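Local coordinates for protein chemotactic transducer PctC (Pseudomonas aeruginosa, PDB 5LTV) that binds gamma-amino-butanoic acid through its Cache-type ligand-binding domain and probably passes the signal on to direct chemotaxis, at residues S65-L70 with A79-Q84; L96-A99 with F104-R107; D126-D131 with G159-V164; L153-A158 with G163-D168. One frame throughout, in Å; residues are numbered along the deposited sequence.

Contacts 1 to 4 all lie in the Cache module that holds the gamma-amino-butanoic acid. Contacts 1 and 2 follow each other in the chain, their centres about 11 Å apart, and meet through the E83–R107 salt bridge. Contact 2 is the hairpin of strands 93-98 and 104-107 at one edge of a five-stranded antiparallel sheet. Contacts 3 and 4 come later and end on the same part of strand 160-170, next to 93-98, sharing G163 and V164, with centres about 6 Å apart. Contact 3 sets helix 122-130 on that strand; contact 4 pairs it with 147-157. The sheet thus lies between helix 34-68 and helix 122-130 and carries ligand-pocket residues M106 and D168.

Contact 1 (S65-L70 with A79-Q84); sequences SQLALL and ARQLEQ
Q81, one residue before the end of helix 75-82, meets Q66 and L67 in the last turn of the long helix 34-68 and L70 beyond it. Its side chain bends at its second torsion (chi2 63°), which turns the amide toward Q66. NE2 of Q81 gives a hydrogen bond to OE1 of Q66 (3.0 Å, 155° at the hydrogen), using an in-plane lone pair of that carbonyl. The acceptor also lies near the amide plane of Q81, although the two amides are turned 71° against each other. The other amide atom, OE1 of Q81, lies against the methyl CD2 of L70 at 3.7 Å, the two side chains running antiparallel alongside one another; it also accepts a weak bond from a glycerol. Nearer the backbone, CB of Q81 rests on CD2 of L67 at 4.2 Å. Q84, just past the helix, extends its chain from across the gap and brings its amide up to OE1 of Q66. The contact is thus amide-rich outside and leucine-lined beneath, and lies at the surface. L70 further packs on N77 and I78 of helix 75-82. That helix turns A79 and L82 to strand 104-107, while A68 O accepts a bond from H157 ND1 of strand 147-157, so the two helix ends border the same sheet.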
loop_
_atom_site.group_PDB
_atom_site.type_symbol
_atom_site.label_atom_id
_atom_site.label_comp_id
_atom_site.label_asym_id
_atom_site.label_seq_id
_atom_site.Cartn_x
_atom_site.Cartn_y
_atom_site.Cartn_z
ATOM N N SER A 65 16.216 -7.994 -2.015
ATOM C CA SER A 65 17.382 -8.844 -1.742
ATOM C C SER A 65 17.778 -9.671 -2.967
ATOM O O SER A 65 18.966 -9.802 -3.261
ATOM C CB SER A 65 17.137 -9.748 -0.529
ATOM O OG SER A 65 15.984 -10.539 -0.673
ATOM N N GLN A 66 16.809 -10.222 -3.705
ATOM C CA GLN A 66 17.146 -10.918 -4.948
ATOM C C GLN A 66 17.950 -10.047 -5.894
ATOM O O GLN A 66 18.890 -10.531 -6.531
ATOM C CB GLN A 66 15.896 -11.327 -5.676
ATOM C CG GLN A 66 15.305 -12.588 -5.367
ATOM C CD GLN A 66 14.041 -12.654 -6.109
ATOM O OE1 GLN A 66 14.052 -12.932 -7.291
ATOM N NE2 GLN A 66 12.933 -12.444 -5.419
ATOM N N LEU A 67 17.537 -8.779 -6.064
ATOM C CA LEU A 67 18.217 -7.895 -7.015
ATOM C C LEU A 67 19.599 -7.493 -6.518
ATOM O O LEU A 67 20.541 -7.424 -7.316
ATOM C CB LEU A 67 17.378 -6.650 -7.292
ATOM C CG LEU A 67 16.052 -6.859 -8.003
ATOM C CD1 LEU A 67 15.167 -5.626 -7.917
ATOM C CD2 LEU A 67 16.326 -7.181 -9.414
ATOM N N ALA A 68 19.750 -7.230 -5.204
ATOM C CA ALA A 68 21.081 -6.961 -4.659
ATOM C C ALA A 68 22.032 -8.146 -4.857
ATOM O O ALA A 68 23.257 -7.966 -4.864
ATOM C CB ALA A 68 21.001 -6.610 -3.162
ATOM N N LEU A 69 21.493 -9.365 -4.957
ATOM C CA LEU A 69 22.329 -10.554 -5.079
ATOM C C LEU A 69 22.784 -10.823 -6.498
ATOM O O LEU A 69 23.625 -11.707 -6.680
ATOM C CB LEU A 69 21.589 -11.802 -4.565
ATOM C CG LEU A 69 21.296 -12.031 -3.064
ATOM C CD1 LEU A 69 20.592 -13.357 -2.865
ATOM C CD2 LEU A 69 22.605 -12.000 -2.253
ATOM N N LEU A 70 22.209 -10.161 -7.498
ATOM C CA LEU A 70 22.668 -10.339 -8.888
ATOM C C LEU A 70 24.124 -9.965 -8.986
ATOM O O LEU A 70 24.495 -8.832 -8.663
ATOM C CB LEU A 70 21.861 -9.457 -9.847
ATOM C CG LEU A 70 20.364 -9.766 -9.978
ATOM C CD1 LEU A 70 19.709 -8.855 -11.037
ATOM C CD2 LEU A 70 20.182 -11.235 -10.323
ATOM N N ALA A 79 15.191 -7.972 -15.635
ATOM C CA ALA A 79 13.887 -8.321 -16.189
ATOM C C ALA A 79 13.556 -9.776 -15.900
ATOM O O ALA A 79 12.419 -10.099 -15.548
ATOM C CB ALA A 79 13.857 -8.045 -17.686
ATOM N N ARG A 80 14.561 -10.649 -15.986
ATOM C CA ARG A 80 14.370 -12.073 -15.720
ATOM C C ARG A 80 13.909 -12.287 -14.291
ATOM O O ARG A 80 12.934 -13.000 -14.052
ATOM C CB ARG A 80 15.667 -12.847 -16.006
ATOM C CG ARG A 80 15.508 -14.354 -16.218
ATOM C CD ARG A 80 16.796 -15.038 -16.716
ATOM N NE ARG A 80 17.827 -15.006 -15.686
ATOM C CZ ARG A 80 18.389 -16.083 -15.144
ATOM N NH1 ARG A 80 18.041 -17.297 -15.562
ATOM N NH2 ARG A 80 19.305 -15.944 -14.189
ATOM N N GLN A 81 14.589 -11.654 -13.326
ATOM C CA GLN A 81 14.150 -11.707 -11.926
ATOM C C GLN A 81 12.704 -11.192 -11.748
ATOM O O GLN A 81 11.909 -11.801 -11.026
ATOM C CB GLN A 81 15.140 -10.907 -11.070
ATOM C CG GLN A 81 15.608 -11.581 -9.806
ATOM C CD GLN A 81 16.391 -12.874 -10.035
ATOM O OE1 GLN A 81 17.084 -13.049 -11.049
ATOM N NE2 GLN A 81 16.271 -13.806 -9.077
ATOM N N LEU A 82 12.325 -10.105 -12.444
ATOM C CA LEU A 82 10.982 -9.535 -12.296
ATOM C C LEU A 82 9.910 -10.381 -12.967
ATOM O O LEU A 82 8.732 -10.285 -12.592
ATOM C CB LEU A 82 10.934 -8.094 -12.844
ATOM C CG LEU A 82 11.748 -7.104 -11.980
ATOM C CD1 LEU A 82 11.856 -5.692 -12.564
ATOM C CD2 LEU A 82 11.128 -7.009 -10.645
ATOM N N GLU A 83 10.290 -11.246 -13.898
ATOM C CA GLU A 83 9.306 -12.032 -14.628
ATOM C C GLU A 83 8.807 -13.258 -13.867
ATOM O O GLU A 83 7.965 -13.987 -14.403
ATOM C CB GLU A 83 9.891 -12.438 -15.992
ATOM C CG GLU A 83 9.830 -11.233 -16.874
ATOM C CD GLU A 83 10.253 -11.472 -18.288
ATOM O OE1 GLU A 83 10.651 -12.606 -18.597
ATOM O OE2 GLU A 83 10.180 -10.512 -19.093
ATOM N N GLN A 84 9.274 -13.493 -12.640
ATOM C CA GLN A 84 8.786 -14.638 -11.868
ATOM C C GLN A 84 7.268 -14.584 -11.655
ATOM O O GLN A 84 6.723 -13.524 -11.282
ATOM C CB GLN A 84 9.508 -14.712 -10.523
ATOM C CG GLN A 84 10.945 -15.111 -10.652
ATOM C CD GLN A 84 11.667 -14.967 -9.347
ATOM O OE1 GLN A 84 12.408 -13.974 -9.125
ATOM N NE2 GLN A 84 11.452 -15.947 -8.454
#

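Contact 2 (L96-A99 with F104-R107); sequences LGEA and FTMR
L96 and T105 face each other as a hydrogen-bonded antiparallel pair, joined by two main-chain bonds. L96 N donates to T105 O (3.0 Å), and T105 N returns a nearly straight bond to L96 O (3.1 Å, 171° at the hydrogen). One residue on, G97 and F104 form a non-hydrogen-bonded pair. Here a weaker polar contact supplements the ladder: the CA-H of F104 points at L96 O, with 3.6 Å between CA and O, so this one carbonyl receives both an N-H and a C-H. Among the nonpolar contacts, the F104 ring is placed by its first torsion (chi1 -179°), with CG anti to N, so that CD1 lies 4.3 Å from G97 CA. The glycine meets the ring at its edge, near its plane. F104 also stands edge-to-face with Y116; the nearest atoms of the F104 side chain and the bound gamma-amino-butanoic acid are about 4 Å apart, and M106, on the same face of the strand, touches that ligand. On the other face, where L96 and T105 sit, E98 brings OE1 within 4.4 Å of T105 OG1. A polar side-chain bond within the second strand runs from R107 NH1 to M106 O (2.9 Å); M106 O lies in the guanidinium plane, while NH1 stands above the carbonyl plane. The hairpin is therefore held by its main chain, with F104 and M106 turned to the pocket side; E98 OE1 lies close to E75 OE2, which would probably raise the proton affinity of one of the two carboxylates.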
loop_
_atom_site.group_PDB
_atom_site.type_symbol
_atom_site.label_atom_id
_atom_site.label_comp_id
_atom_site.label_asym_id
_atom_site.label_seq_id
_atom_site.Cartn_x
_atom_site.Cartn_y
_atom_site.Cartn_z
ATOM N N LEU A 96 11.323 -1.875 -10.982
ATOM C CA LEU A 96 12.574 -1.278 -10.542
ATOM C C LEU A 96 12.766 0.013 -11.317
ATOM O O LEU A 96 12.854 -0.010 -12.549
ATOM C CB LEU A 96 13.761 -2.217 -10.785
ATOM C CG LEU A 96 15.159 -1.611 -10.508
ATOM C CD1 LEU A 96 15.440 -1.495 -9.001
ATOM C CD2 LEU A 96 16.237 -2.476 -11.163
ATOM N N GLY A 97 12.833 1.136 -10.604
ATOM C CA GLY A 97 13.219 2.393 -11.196
ATOM C C GLY A 97 14.684 2.556 -10.866
ATOM O O GLY A 97 15.072 2.492 -9.695
ATOM N N GLU A 98 15.508 2.718 -11.910
ATOM C CA GLU A 98 16.964 2.769 -11.768
ATOM C C GLU A 98 17.467 4.201 -11.611
ATOM O O GLU A 98 16.981 5.111 -12.269
ATOM C CB GLU A 98 17.650 2.093 -12.967
ATOM C CG GLU A 98 17.502 0.574 -12.938
ATOM C CD GLU A 98 18.201 -0.142 -14.074
ATOM O OE1 GLU A 98 17.543 -0.952 -14.769
ATOM O OE2 GLU A 98 19.426 0.054 -14.251
ATOM N N ALA A 99 18.490 4.373 -10.769
ATOM C CA ALA A 99 18.995 5.705 -10.414
ATOM C C ALA A 99 19.803 6.338 -11.544
ATOM O O ALA A 99 19.716 7.550 -11.759
ATOM C CB ALA A 99 19.854 5.603 -9.155
ATOM N N PHE A 104 13.155 2.043 -16.421
ATOM C CA PHE A 104 12.020 1.566 -15.657
ATOM C C PHE A 104 11.654 0.189 -16.203
ATOM O O PHE A 104 11.254 0.068 -17.372
ATOM C CB PHE A 104 10.857 2.550 -15.776
ATOM C CG PHE A 104 9.630 2.146 -14.987
ATOM C CD1 PHE A 104 9.634 2.208 -13.601
ATOM C CD2 PHE A 104 8.478 1.713 -15.640
ATOM C CE1 PHE A 104 8.512 1.846 -12.874
ATOM C CE2 PHE A 104 7.363 1.334 -14.933
ATOM C CZ PHE A 104 7.378 1.402 -13.532
ATOM N N THR A 105 11.798 -0.848 -15.375
ATOM C CA THR A 105 11.442 -2.212 -15.764
ATOM C C THR A 105 10.279 -2.674 -14.903
ATOM O O THR A 105 10.409 -2.783 -13.686
ATOM C CB THR A 105 12.604 -3.178 -15.606
ATOM O OG1 THR A 105 13.750 -2.621 -16.225
ATOM C CG2 THR A 105 12.291 -4.509 -16.275
ATOM N N MET A 106 9.154 -2.948 -15.535
ATOM C CA MET A 106 7.926 -3.320 -14.874
ATOM C C MET A 106 7.419 -4.653 -15.420
ATOM O O MET A 106 7.400 -4.850 -16.640
ATOM C CB MET A 106 6.875 -2.287 -15.127
ATOM C CG MET A 106 5.506 -2.716 -14.634
ATOM S SD MET A 106 4.323 -1.275 -14.532
ATOM C CE MET A 106 3.748 -1.258 -16.176
ATOM N N ARG A 107 6.982 -5.548 -14.511
ATOM C CA ARG A 107 6.366 -6.825 -14.917
ATOM C C ARG A 107 5.139 -7.050 -14.047
ATOM O O ARG A 107 5.186 -6.713 -12.882
ATOM C CB ARG A 107 7.342 -8.054 -14.859
ATOM C CG ARG A 107 8.554 -7.870 -15.818
ATOM C CD ARG A 107 8.159 -8.142 -17.314
ATOM N NE ARG A 107 9.274 -8.114 -18.263
ATOM C CZ ARG A 107 9.860 -6.987 -18.750
ATOM N NH1 ARG A 107 9.528 -5.734 -18.382
ATOM N NH2 ARG A 107 10.819 -7.140 -19.612
#

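Contact 3 (D126-D131 with G159-V164); sequences DALAAD and GQLLGV
L128 (chi1 -73°) sets CG beside its own backbone N, while L161 (chi1 -170°) holds CG anti to N, and with these torsions the two leucines reach toward each other tip to tip. The CD2 methyls of L128 and L161 meet at 3.9 Å, and CD1 of L161 comes equally close to CD2 of L128. V164, on the same strand, works with both branches: its CG2 lies 3.8 Å from CD2 of L128, while its CG1 sits 3.6 Å from CB of A127. The methyl of A127 points toward the strand, so the helix backbone can approach there. This is helix-on-sheet packing: the last turns of helix 122-130 lie over the antiparallel sheet of the Cache module, with the helix segment running at 127° to strand segment 160-164. Between L161 and V164 the strand carries a classic beta bulge, L162 and G163 together facing V155. W123 and Y124, earlier in the helix, also cover V164, and S152 of strand 147-157 touches both A127 and V164. At the helix end D131 takes positive phi, and in one of the two conformers of R156, from strand 147-157, its OD1 forms a salt bridge with NH1 of that arginine.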
loop_
_atom_site.group_PDB
_atom_site.type_symbol
_atom_site.label_atom_id
_atom_site.label_comp_id
_atom_site.label_asym_id
_atom_site.label_seq_id
_atom_site.Cartn_x
_atom_site.Cartn_y
_atom_site.Cartn_z
ATOM N N ASP A 126 10.185 8.889 -1.897
ATOM C CA ASP A 126 9.959 8.540 -0.481
ATOM C C ASP A 126 10.727 7.281 -0.058
ATOM O O ASP A 126 11.190 7.199 1.085
ATOM C CB ASP A 126 8.464 8.382 -0.186
ATOM C CG ASP A 126 7.683 9.689 -0.422
ATOM O OD1 ASP A 126 8.342 10.719 -0.662
ATOM O OD2 ASP A 126 6.434 9.685 -0.396
ATOM N N ALA A 127 10.891 6.291 -0.943
ATOM C CA ALA A 127 11.747 5.167 -0.563
ATOM C C ALA A 127 13.177 5.632 -0.255
ATOM O O ALA A 127 13.809 5.155 0.706
ATOM C CB ALA A 127 11.766 4.105 -1.673
ATOM N N LEU A 128 13.712 6.545 -1.079
ATOM C CA LEU A 128 15.077 6.996 -0.867
ATOM C C LEU A 128 15.178 7.839 0.395
ATOM O O LEU A 128 16.136 7.693 1.161
ATOM C CB LEU A 128 15.586 7.773 -2.078
ATOM C CG LEU A 128 15.925 6.960 -3.335
ATOM C CD1 LEU A 128 16.662 7.821 -4.337
ATOM C CD2 LEU A 128 16.735 5.710 -2.997
ATOM N N ALA A 129 14.185 8.700 0.643
ATOM C CA ALA A 129 14.228 9.552 1.827
ATOM C C ALA A 129 14.153 8.719 3.106
ATOM O O ALA A 129 14.899 8.960 4.060
ATOM C CB ALA A 129 13.099 10.589 1.789
ATOM N N ALA A 130 13.295 7.702 3.132
ATOM C CA ALA A 130 13.203 6.861 4.315
ATOM C C ALA A 130 14.317 5.826 4.419
ATOM O O ALA A 130 14.537 5.311 5.509
ATOM C CB ALA A 130 11.849 6.161 4.346
ATOM N N ASP A 131 15.027 5.536 3.328
ATOM C CA ASP A 131 16.050 4.458 3.212
ATOM C C ASP A 131 15.585 3.119 3.789
ATOM O O ASP A 131 16.345 2.410 4.445
ATOM C CB ASP A 131 17.399 4.848 3.830
ATOM C CG ASP A 131 18.567 3.924 3.329
ATOM O OD1 ASP A 131 18.618 3.641 2.110
ATOM O OD2 ASP A 131 19.412 3.459 4.140
ATOM N N GLY A 159 26.817 -1.913 -2.183
ATOM C CA GLY A 159 26.832 -0.640 -1.472
ATOM C C GLY A 159 26.489 0.597 -2.293
ATOM O O GLY A 159 26.367 1.675 -1.720
ATOM N N GLN A 160 26.325 0.462 -3.601
ATOM C CA GLN A 160 25.968 1.540 -4.523
ATOM C C GLN A 160 24.499 1.418 -4.972
ATOM O O GLN A 160 24.018 0.322 -5.295
ATOM C CB GLN A 160 26.895 1.492 -5.752
ATOM C CG GLN A 160 28.384 1.645 -5.397
ATOM C CD GLN A 160 28.654 3.031 -4.815
ATOM O OE1 GLN A 160 29.087 3.142 -3.677
ATOM N NE2 GLN A 160 28.375 4.067 -5.581
ATOM N N LEU A 161 23.793 2.557 -4.992
ATOM C CA LEU A 161 22.371 2.576 -5.316
ATOM C C LEU A 161 22.087 2.046 -6.721
ATOM O O LEU A 161 22.637 2.530 -7.715
ATOM C CB LEU A 161 21.818 3.988 -5.165
ATOM C CG LEU A 161 20.295 4.078 -5.258
ATOM C CD1 LEU A 161 19.670 3.324 -4.098
ATOM C CD2 LEU A 161 19.937 5.561 -5.206
ATOM N N LEU A 162 21.260 0.997 -6.791
ATOM C CA LEU A 162 20.722 0.528 -8.056
ATOM C C LEU A 162 19.460 1.318 -8.419
ATOM O O LEU A 162 19.317 1.814 -9.543
ATOM C CB LEU A 162 20.442 -0.981 -7.962
ATOM C CG LEU A 162 19.724 -1.527 -9.200
ATOM C CD1 LEU A 162 20.579 -1.358 -10.490
ATOM C CD2 LEU A 162 19.306 -2.984 -8.984
ATOM N N GLY A 163 18.545 1.448 -7.480
ATOM C CA GLY A 163 17.357 2.253 -7.700
ATOM C C GLY A 163 16.378 1.993 -6.584
ATOM O O GLY A 163 16.778 1.738 -5.443
ATOM N N VAL A 164 15.092 2.022 -6.944
ATOM C CA VAL A 164 14.016 1.694 -6.017
ATOM C C VAL A 164 13.175 0.565 -6.596
ATOM O O VAL A 164 12.687 0.657 -7.727
ATOM C CB VAL A 164 13.158 2.922 -5.702
ATOM C CG1 VAL A 164 11.898 2.515 -4.948
ATOM C CG2 VAL A 164 13.993 3.910 -4.909
#

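Contact 4 (L153-A158 with G163-D168); sequences LPVRHA and GVAAGD. With ABU (gamma-amino-butanoic acid), chain H.
L153 pairs with A165 and V155 with G163 as hydrogen-bonded antiparallel pairs, in a strongly twisted hairpin whose strand segments run at 130°. L153 and A165 exchange N-H...O bonds in both directions, that from L153 N to A165 O measuring 2.9 Å. V155 N likewise donates to G163 O, while the return bond from G163 N to V155 O is longer, 3.3 Å. P154 lies opposite V164 in the non-hydrogen-bonded pair, where its missing N-H costs this ladder nothing; its CA-H approaches G163 O (CA to O 3.5 Å). On the face toward helix 34-68, CG2 of V155 presses against CB of A165 at 3.4 Å. L153 has CG between N and the carbonyl carbon (chi1 46°), and its CD1 comes alongside A165, 3.6 Å from O and 4.2 Å from CB. V60, A64 and L67 of the long helix cover this patch. Farther along, OD2 of D168 accepts a hydrogen bond from the ligand amine N at 2.8 Å. Y95 OH also binds OD2, and S93 OG holds OD1, which together fix the rotation of the carboxylate. The chemistry implies a strand with an apolar face against helix 34-68 and, farther along on its other face, the carboxylate of D168, whose negative charge probably favours the ammonium form of the ligand.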
loop_
_atom_site.group_PDB
_atom_site.type_symbol
_atom_site.label_atom_id
_atom_site.label_comp_id
_atom_site.label_asym_id
_atom_site.label_seq_id
_atom_site.Cartn_x
_atom_site.Cartn_y
_atom_site.Cartn_z
ATOM N N LEU A 153 11.237 0.229 -1.713
ATOM C CA LEU A 153 12.435 0.337 -0.900
ATOM C C LEU A 153 13.661 0.445 -1.799
ATOM O O LEU A 153 13.675 -0.117 -2.901
ATOM C CB LEU A 153 12.581 -0.849 0.072
ATOM C CG LEU A 153 12.404 -2.351 -0.210
ATOM C CD1 LEU A 153 12.339 -2.766 -1.665
ATOM C CD2 LEU A 153 13.501 -3.122 0.522
ATOM N N PRO A 154 14.715 1.133 -1.338
ATOM C CA PRO A 154 15.949 1.222 -2.128
ATOM C C PRO A 154 16.581 -0.140 -2.305
ATOM O O PRO A 154 16.428 -1.030 -1.472
ATOM C CB PRO A 154 16.847 2.138 -1.291
ATOM C CG PRO A 154 15.847 2.828 -0.298
ATOM C CD PRO A 154 14.856 1.757 -0.006
ATOM N N VAL A 155 17.264 -0.302 -3.437
ATOM C CA VAL A 155 18.079 -1.475 -3.773
ATOM C C VAL A 155 19.506 -1.002 -4.023
ATOM O O VAL A 155 19.745 -0.165 -4.909
ATOM C CB VAL A 155 17.541 -2.198 -5.026
ATOM C CG1 VAL A 155 18.345 -3.499 -5.310
ATOM C CG2 VAL A 155 16.048 -2.479 -4.875
ATOM N N ARG A 156 20.448 -1.509 -3.241
ATOM C CA ARG A 156 21.863 -1.248 -3.451
ATOM C C ARG A 156 22.530 -2.527 -3.949
ATOM O O ARG A 156 22.074 -3.636 -3.659
ATOM C CB ARG A 156 22.552 -0.743 -2.163
ATOM C CG ARG A 156 22.208 0.716 -1.750
ATOM C CD ARG A 156 22.771 1.076 -0.357
ATOM N NE ARG A 156 22.443 2.448 0.086
ATOM C CZ ARG A 156 21.313 2.804 0.705
ATOM N NH1 ARG A 156 20.372 1.906 0.975
ATOM N NH2 ARG A 156 21.122 4.066 1.053
ATOM N N HIS A 157 23.588 -2.368 -4.743
ATOM C CA HIS A 157 24.414 -3.490 -5.155
ATOM C C HIS A 157 25.848 -3.160 -4.774
ATOM O O HIS A 157 26.358 -2.098 -5.145
ATOM C CB HIS A 157 24.281 -3.783 -6.647
ATOM C CG HIS A 157 25.211 -4.853 -7.118
ATOM N ND1 HIS A 157 25.197 -6.133 -6.600
ATOM C CD2 HIS A 157 26.225 -4.820 -8.013
ATOM C CE1 HIS A 157 26.138 -6.850 -7.187
ATOM N NE2 HIS A 157 26.778 -6.075 -8.044
ATOM N N ALA A 158 26.469 -4.030 -3.973
ATOM C CA ALA A 158 27.813 -3.768 -3.445
ATOM C C ALA A 158 27.913 -2.370 -2.818
ATOM O O ALA A 158 28.946 -1.691 -2.931
ATOM C CB ALA A 158 28.875 -3.937 -4.544
ATOM N N GLY A 163 18.545 1.448 -7.480
ATOM C CA GLY A 163 17.357 2.253 -7.700
ATOM C C GLY A 163 16.378 1.993 -6.584
ATOM O O GLY A 163 16.778 1.738 -5.443
ATOM N N VAL A 164 15.092 2.022 -6.944
ATOM C CA VAL A 164 14.016 1.694 -6.017
ATOM C C VAL A 164 13.175 0.565 -6.596
ATOM O O VAL A 164 12.687 0.657 -7.727
ATOM C CB VAL A 164 13.158 2.922 -5.702
ATOM C CG1 VAL A 164 11.898 2.515 -4.948
ATOM C CG2 VAL A 164 13.993 3.910 -4.909
ATOM N N ALA A 165 12.982 -0.491 -5.810
ATOM C CA ALA A 165 12.127 -1.597 -6.203
ATOM C C ALA A 165 10.791 -1.452 -5.490
ATOM O O ALA A 165 10.744 -0.957 -4.358
ATOM C CB ALA A 165 12.781 -2.936 -5.882
ATOM N N ALA A 166 9.706 -1.801 -6.189
ATOM C CA ALA A 166 8.359 -1.684 -5.634
ATOM C C ALA A 166 7.436 -2.781 -6.169
ATOM O O ALA A 166 7.699 -3.391 -7.200
ATOM C CB ALA A 166 7.717 -0.334 -5.951
ATOM N N GLY A 167 6.350 -3.010 -5.431
ATOM C CA GLY A 167 5.148 -3.605 -6.001
ATOM C C GLY A 167 3.924 -2.800 -5.635
ATOM O O GLY A 167 3.841 -2.242 -4.547
ATOM N N ASP A 168 2.967 -2.734 -6.549
ATOM C CA ASP A 168 1.747 -2.034 -6.197
ATOM C C ASP A 168 0.538 -2.974 -6.297
ATOM O O ASP A 168 0.597 -4.045 -6.915
ATOM C CB ASP A 168 1.552 -0.775 -7.040
ATOM C CG ASP A 168 1.582 -1.056 -8.539
ATOM O OD1 ASP A 168 1.072 -2.114 -8.975
ATOM O OD2 ASP A 168 2.134 -0.214 -9.286
HETATM N N ABU H . 2.691 0.303 -11.986
HETATM C CD ABU H . 2.474 1.762 -11.786
HETATM C CB ABU H . 3.683 2.582 -12.151
HETATM C CG ABU H . 4.118 3.539 -11.055
HETATM C C ABU H . 3.761 5.014 -11.116
HETATM O O ABU H . 2.547 5.338 -11.066
HETATM O OXT ABU H . 4.708 5.849 -11.137
#